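Local coordinates for hypothetical protein PA3008 (Pseudomonas aeruginosa, PDB 1OFU), which probably halts cell division during the SOS response by binding FtsZ and preventing its polymerization into the Z ring, at residues Thr46-Trp49 / Leu50-Gly54; Glu92-Arg96 / Ala97-Gln101. One frame throughout, in Å; residues are numbered along the deposited sequence.

Contact 1: Thr46-Trp49 / Leu50-Gly54; sequences THEW and LRRAG
Glu48 reaches Arg51 and Arg52 because its chain folds back at chi2 (-50°), while both arginines set CG beside their own backbone N and send their guanidinium groups back toward the start of the helix. The carboxylate thus sits between two positive groups. Glu48 OE2 lies 2.6 Å from Arg51 NH1, a salt bridge whose hydrogen bond is weak (123°), the carboxylate and guanidinium planes being steeply turned against each other. Glu48 OE1 forms a second salt bridge with Arg52 NH1, though its exact placement is less certain. Arg51 also lays its guanidinium over Glu48 CA, and Arg51 NH2 shares a water with His47 ND1, 3.0 Å from each, the bond from the arginine being weak. That same NH2 donates to the backbone of the other protein in the assembly.

Trp49 takes a different course, CG anti to the backbone N (chi1 -178°), which carries the indole alongside the helix. Ala53 CB rests over the face of the Trp49 six-membered ring, 4.0 Å from the centroid, in a CH-pi contact. Leu50 CD2 packs 3.6 Å from Trp49 CE3, and Ala21 and Leu24 of helix 13-28 also touch the indole. Thr46 OG1 caps Trp49 N at 3.0 Å, and positive-phi Gly54 ends the turns in a Schellman motif: a short, doubly capped connecting helix of a beta-alpha-beta unit.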
loop_
_atom_site.group_PDB
_atom_site.type_symbol
_atom_site.label_atom_id
_atom_site.label_comp_id
_atom_site.label_asym_id
_atom_site.label_seq_id
_atom_site.Cartn_x
_atom_site.Cartn_y
_atom_site.Cartn_z
ATOM N N THR D 46 0.118 -14.746 -11.801
ATOM C CA THR D 46 -1.089 -15.497 -12.110
ATOM C C THR D 46 -2.258 -14.759 -11.487
ATOM O O THR D 46 -2.070 -13.878 -10.644
ATOM C CB THR D 46 -1.045 -16.895 -11.486
ATOM O OG1 THR D 46 -0.960 -16.768 -10.060
ATOM C CG2 THR D 46 0.165 -17.675 -11.994
ATOM N N HIS D 47 -3.467 -15.121 -11.896
ATOM C CA HIS D 47 -4.648 -14.494 -11.339
ATOM C C HIS D 47 -4.684 -14.745 -9.836
ATOM O O HIS D 47 -5.175 -13.914 -9.072
ATOM C CB HIS D 47 -5.913 -15.049 -12.004
ATOM C CG HIS D 47 -6.185 -14.469 -13.358
ATOM N ND1 HIS D 47 -7.459 -14.188 -13.804
ATOM C CD2 HIS D 47 -5.349 -14.123 -14.365
ATOM C CE1 HIS D 47 -7.396 -13.693 -15.027
ATOM N NE2 HIS D 47 -6.128 -13.644 -15.391
ATOM N N GLU D 48 -4.149 -15.887 -9.412
ATOM C CA GLU D 48 -4.126 -16.221 -7.994
ATOM C C GLU D 48 -3.167 -15.331 -7.216
ATOM O O GLU D 48 -3.482 -14.881 -6.116
ATOM C CB GLU D 48 -3.744 -17.687 -7.788
ATOM C CG GLU D 48 -4.900 -18.525 -7.272
ATOM C CD GLU D 48 -5.585 -17.890 -6.066
ATOM O OE1 GLU D 48 -4.925 -17.730 -5.017
ATOM O OE2 GLU D 48 -6.784 -17.547 -6.167
ATOM N N TRP D 49 -1.995 -15.079 -7.786
ATOM C CA TRP D 49 -1.024 -14.226 -7.117
ATOM C C TRP D 49 -1.623 -12.834 -6.960
ATOM O O TRP D 49 -1.518 -12.223 -5.900
ATOM C CB TRP D 49 0.272 -14.119 -7.930
ATOM C CG TRP D 49 1.319 -13.269 -7.248
ATOM C CD1 TRP D 49 2.247 -13.685 -6.338
ATOM C CD2 TRP D 49 1.498 -11.849 -7.382
ATOM N NE1 TRP D 49 2.993 -12.616 -5.893
ATOM C CE2 TRP D 49 2.554 -11.479 -6.517
ATOM C CE3 TRP D 49 0.866 -10.857 -8.142
ATOM C CZ2 TRP D 49 2.997 -10.154 -6.395
ATOM C CZ3 TRP D 49 1.306 -9.535 -8.020
ATOM C CH2 TRP D 49 2.363 -9.199 -7.152
ATOM N N LEU D 50 -2.250 -12.341 -8.023
ATOM C CA LEU D 50 -2.851 -11.010 -8.025
ATOM C C LEU D 50 -3.943 -10.863 -6.976
ATOM O O LEU D 50 -4.076 -9.809 -6.342
ATOM C CB LEU D 50 -3.406 -10.689 -9.418
ATOM C CG LEU D 50 -2.322 -10.473 -10.477
ATOM C CD1 LEU D 50 -2.942 -10.411 -11.862
ATOM C CD2 LEU D 50 -1.560 -9.190 -10.166
ATOM N N ARG D 51 -4.733 -11.918 -6.800
ATOM C CA ARG D 51 -5.786 -11.891 -5.798
ATOM C C ARG D 51 -5.156 -11.947 -4.410
ATOM O O ARG D 51 -5.586 -11.233 -3.504
ATOM C CB ARG D 51 -6.752 -13.065 -5.988
ATOM C CG ARG D 51 -7.653 -12.938 -7.217
ATOM C CD ARG D 51 -8.884 -13.828 -7.097
ATOM N NE ARG D 51 -8.586 -15.249 -7.251
ATOM C CZ ARG D 51 -8.268 -15.828 -8.404
ATOM N NH1 ARG D 51 -8.014 -17.131 -8.450
ATOM N NH2 ARG D 51 -8.204 -15.108 -9.516
ATOM N N ARG D 52 -4.138 -12.792 -4.240
ATOM C CA ARG D 52 -3.467 -12.897 -2.951
ATOM C C ARG D 52 -2.715 -11.608 -2.626
ATOM O O ARG D 52 -2.530 -11.270 -1.460
ATOM C CB ARG D 52 -2.493 -14.077 -2.925
ATOM C CG ARG D 52 -3.155 -15.445 -2.879
ATOM C CD ARG D 52 -2.243 -16.465 -2.208
ATOM N NE ARG D 52 -2.876 -17.776 -2.084
ATOM C CZ ARG D 52 -3.029 -18.633 -3.090
ATOM N NH1 ARG D 52 -2.592 -18.324 -4.304
ATOM N NH2 ARG D 52 -3.626 -19.800 -2.883
ATOM N N ALA D 53 -2.272 -10.889 -3.655
ATOM C CA ALA D 53 -1.569 -9.629 -3.434
ATOM C C ALA D 53 -2.569 -8.577 -2.950
ATOM O O ALA D 53 -2.203 -7.439 -2.673
ATOM C CB ALA D 53 -0.907 -9.170 -4.709
ATOM N N GLY D 54 -3.838 -8.964 -2.865
ATOM C CA GLY D 54 -4.868 -8.055 -2.393
ATOM C C GLY D 54 -5.297 -6.951 -3.342
ATOM O O GLY D 54 -5.859 -5.950 -2.901
HETATM O O HOH W 1 -9.446 -15.800 -12.196
#

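Contact 2: Glu92-Arg96 / Ala97-Gln101; sequences EPLSR and AARKQ
An N-cap opens helix 96-109, with Ser95 as the capping residue and Leu94 and Arg99 clasping each other beside it. Ser95 OG accepts from Ala98 N at 3.1 Å in a nearly straight bond (169°). It gets there because chi1 of 71° places the hydroxyl between the backbone N and the carbonyl carbon, within range of the Ala98 N-H. The carbonyl of the same serine begins the regular helical pattern, Ser95 O accepting from Arg99 N at 2.9 Å, and Arg96 O follows by taking Lys100 N.

Leu94, just ahead of the cap, is engaged through both its backbone and its side chain. Leu94 O receives Arg99 NH2 at 2.5 Å, a very short bond that is bent (130°). The arginine gets its head back to this carbonyl by starting beside its own backbone N and then running extended from CG to NE, its side chain crossing that of Leu94 at a slant. Leu94 CD2 lies over the centre of the Arg99 guanidinium, 4.0 Å above its plane, so one face of the charged group is met by a methyl while its terminal NH2 holds the Leu94 carbonyl. The other leucine methyl, Leu94 CD1, presses on Ala98 CB at 3.4 Å, tighter than usual for two carbons. Beyond the two segments, Phe4 of strand 4-10 touches both Leu94 and Arg99, and Leu72 of helix 68-80 touches Ala98.

Arg99 NH1 makes a salt bridge to Glu6, so the two terminal nitrogens of one guanidinium serve a carboxylate on strand 4-10 and a carbonyl in the loop. With both engaged, rotation of the group is restrained, and its positive charge probably polarises the Leu94 carbonyl just before the helix begins.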
loop_
_atom_site.group_PDB
_atom_site.type_symbol
_atom_site.label_atom_id
_atom_site.label_comp_id
_atom_site.label_asym_id
_atom_site.label_seq_id
_atom_site.Cartn_x
_atom_site.Cartn_y
_atom_site.Cartn_z
ATOM N N GLU D 92 11.042 -5.556 -22.152
ATOM C CA GLU D 92 12.492 -5.511 -22.054
ATOM C C GLU D 92 13.053 -6.463 -23.106
ATOM O O GLU D 92 12.762 -7.660 -23.097
ATOM C CB GLU D 92 12.958 -5.920 -20.651
ATOM C CG GLU D 92 12.554 -7.322 -20.227
ATOM C CD GLU D 92 12.873 -7.608 -18.768
ATOM O OE1 GLU D 92 12.344 -6.889 -17.892
ATOM O OE2 GLU D 92 13.647 -8.551 -18.495
ATOM N N PRO D 93 13.865 -5.938 -24.036
ATOM C CA PRO D 93 14.263 -4.528 -24.127
ATOM C C PRO D 93 13.147 -3.579 -24.550
ATOM O O PRO D 93 12.131 -3.990 -25.117
ATOM C CB PRO D 93 15.390 -4.548 -25.162
ATOM C CG PRO D 93 15.894 -5.967 -25.119
ATOM C CD PRO D 93 14.618 -6.749 -25.003
ATOM N N LEU D 94 13.360 -2.299 -24.264
ATOM C CA LEU D 94 12.425 -1.252 -24.626
ATOM C C LEU D 94 13.288 -0.128 -25.187
ATOM O O LEU D 94 14.115 0.440 -24.475
ATOM C CB LEU D 94 11.650 -0.770 -23.397
ATOM C CG LEU D 94 10.463 0.146 -23.701
ATOM C CD1 LEU D 94 9.453 -0.608 -24.550
ATOM C CD2 LEU D 94 9.817 0.611 -22.410
ATOM N N SER D 95 13.109 0.177 -26.468
ATOM C CA SER D 95 13.895 1.217 -27.123
ATOM C C SER D 95 13.357 2.610 -26.848
ATOM O O SER D 95 12.206 2.774 -26.441
ATOM C CB SER D 95 13.925 0.987 -28.635
ATOM O OG SER D 95 12.660 1.261 -29.205
ATOM N N ARG D 96 14.202 3.612 -27.080
ATOM C CA ARG D 96 13.822 5.000 -26.866
ATOM C C ARG D 96 12.592 5.305 -27.715
ATOM O O ARG D 96 11.730 6.087 -27.317
ATOM C CB ARG D 96 14.988 5.922 -27.239
ATOM C CG ARG D 96 14.724 7.403 -27.015
ATOM C CD ARG D 96 16.027 8.198 -26.901
ATOM N NE ARG D 96 16.948 7.947 -28.009
ATOM C CZ ARG D 96 18.139 8.527 -28.143
ATOM N NH1 ARG D 96 18.910 8.235 -29.183
ATOM N NH2 ARG D 96 18.561 9.406 -27.240
ATOM N N ALA D 97 12.514 4.664 -28.879
ATOM C CA ALA D 97 11.380 4.841 -29.784
ATOM C C ALA D 97 10.118 4.282 -29.130
ATOM O O ALA D 97 9.091 4.961 -29.052
ATOM C CB ALA D 97 11.643 4.125 -31.100
ATOM N N ALA D 98 10.204 3.040 -28.658
ATOM C CA ALA D 98 9.077 2.390 -27.997
ATOM C C ALA D 98 8.597 3.239 -26.820
ATOM O O ALA D 98 7.392 3.390 -26.607
ATOM C CB ALA D 98 9.484 1.003 -27.518
ATOM N N ARG D 99 9.541 3.793 -26.062
ATOM C CA ARG D 99 9.206 4.640 -24.917
ATOM C C ARG D 99 8.452 5.878 -25.378
ATOM O O ARG D 99 7.520 6.341 -24.715
ATOM C CB ARG D 99 10.468 5.083 -24.174
ATOM C CG ARG D 99 11.084 4.039 -23.275
ATOM C CD ARG D 99 12.164 4.664 -22.397
ATOM N NE ARG D 99 12.634 3.746 -21.363
ATOM C CZ ARG D 99 13.278 2.610 -21.608
ATOM N NH1 ARG D 99 13.666 1.834 -20.606
ATOM N NH2 ARG D 99 13.542 2.253 -22.857
ATOM N N LYS D 100 8.873 6.426 -26.511
ATOM C CA LYS D 100 8.224 7.609 -27.056
ATOM C C LYS D 100 6.810 7.233 -27.486
ATOM O O LYS D 100 5.850 7.960 -27.219
ATOM C CB LYS D 100 9.015 8.143 -28.252
ATOM C CG LYS D 100 8.524 9.492 -28.764
ATOM C CD LYS D 100 8.642 10.574 -27.697
ATOM C CE LYS D 100 8.172 11.924 -28.223
ATOM N NZ LYS D 100 8.325 12.999 -27.203
ATOM N N GLN D 101 6.694 6.084 -28.149
ATOM C CA GLN D 101 5.406 5.579 -28.619
ATOM C C GLN D 101 4.461 5.426 -27.428
ATOM O O GLN D 101 3.312 5.867 -27.477
ATOM C CB GLN D 101 5.595 4.223 -29.306
ATOM C CG GLN D 101 4.492 3.860 -30.287
ATOM C CD GLN D 101 4.644 2.458 -30.855
ATOM O OE1 GLN D 101 5.746 2.033 -31.208
ATOM N NE2 GLN D 101 3.531 1.737 -30.961
#

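In the fold
From the N terminus, the chain passes through strand 4-10, helix 13-28 and strand 35-39 before reaching contact 1, which lies within the short helix leading to strand 60-63. Helix 68-80 and strand 84-89 follow, and contact 2 then joins the succeeding loop to the start of helix 96-109, ahead of the final strand 112-118. The two contacts are in series, neither nesting nor crossing, and each closes only a turn. The centres of contact 1 and contact 2 are about 28 Å apart, on opposite sides of the chain's centre. Contact 1 flanks strand 60-63 and faces the other protein, whereas contact 2 adjoins strand 4-10 at the other margin of the chain's parallel sheet.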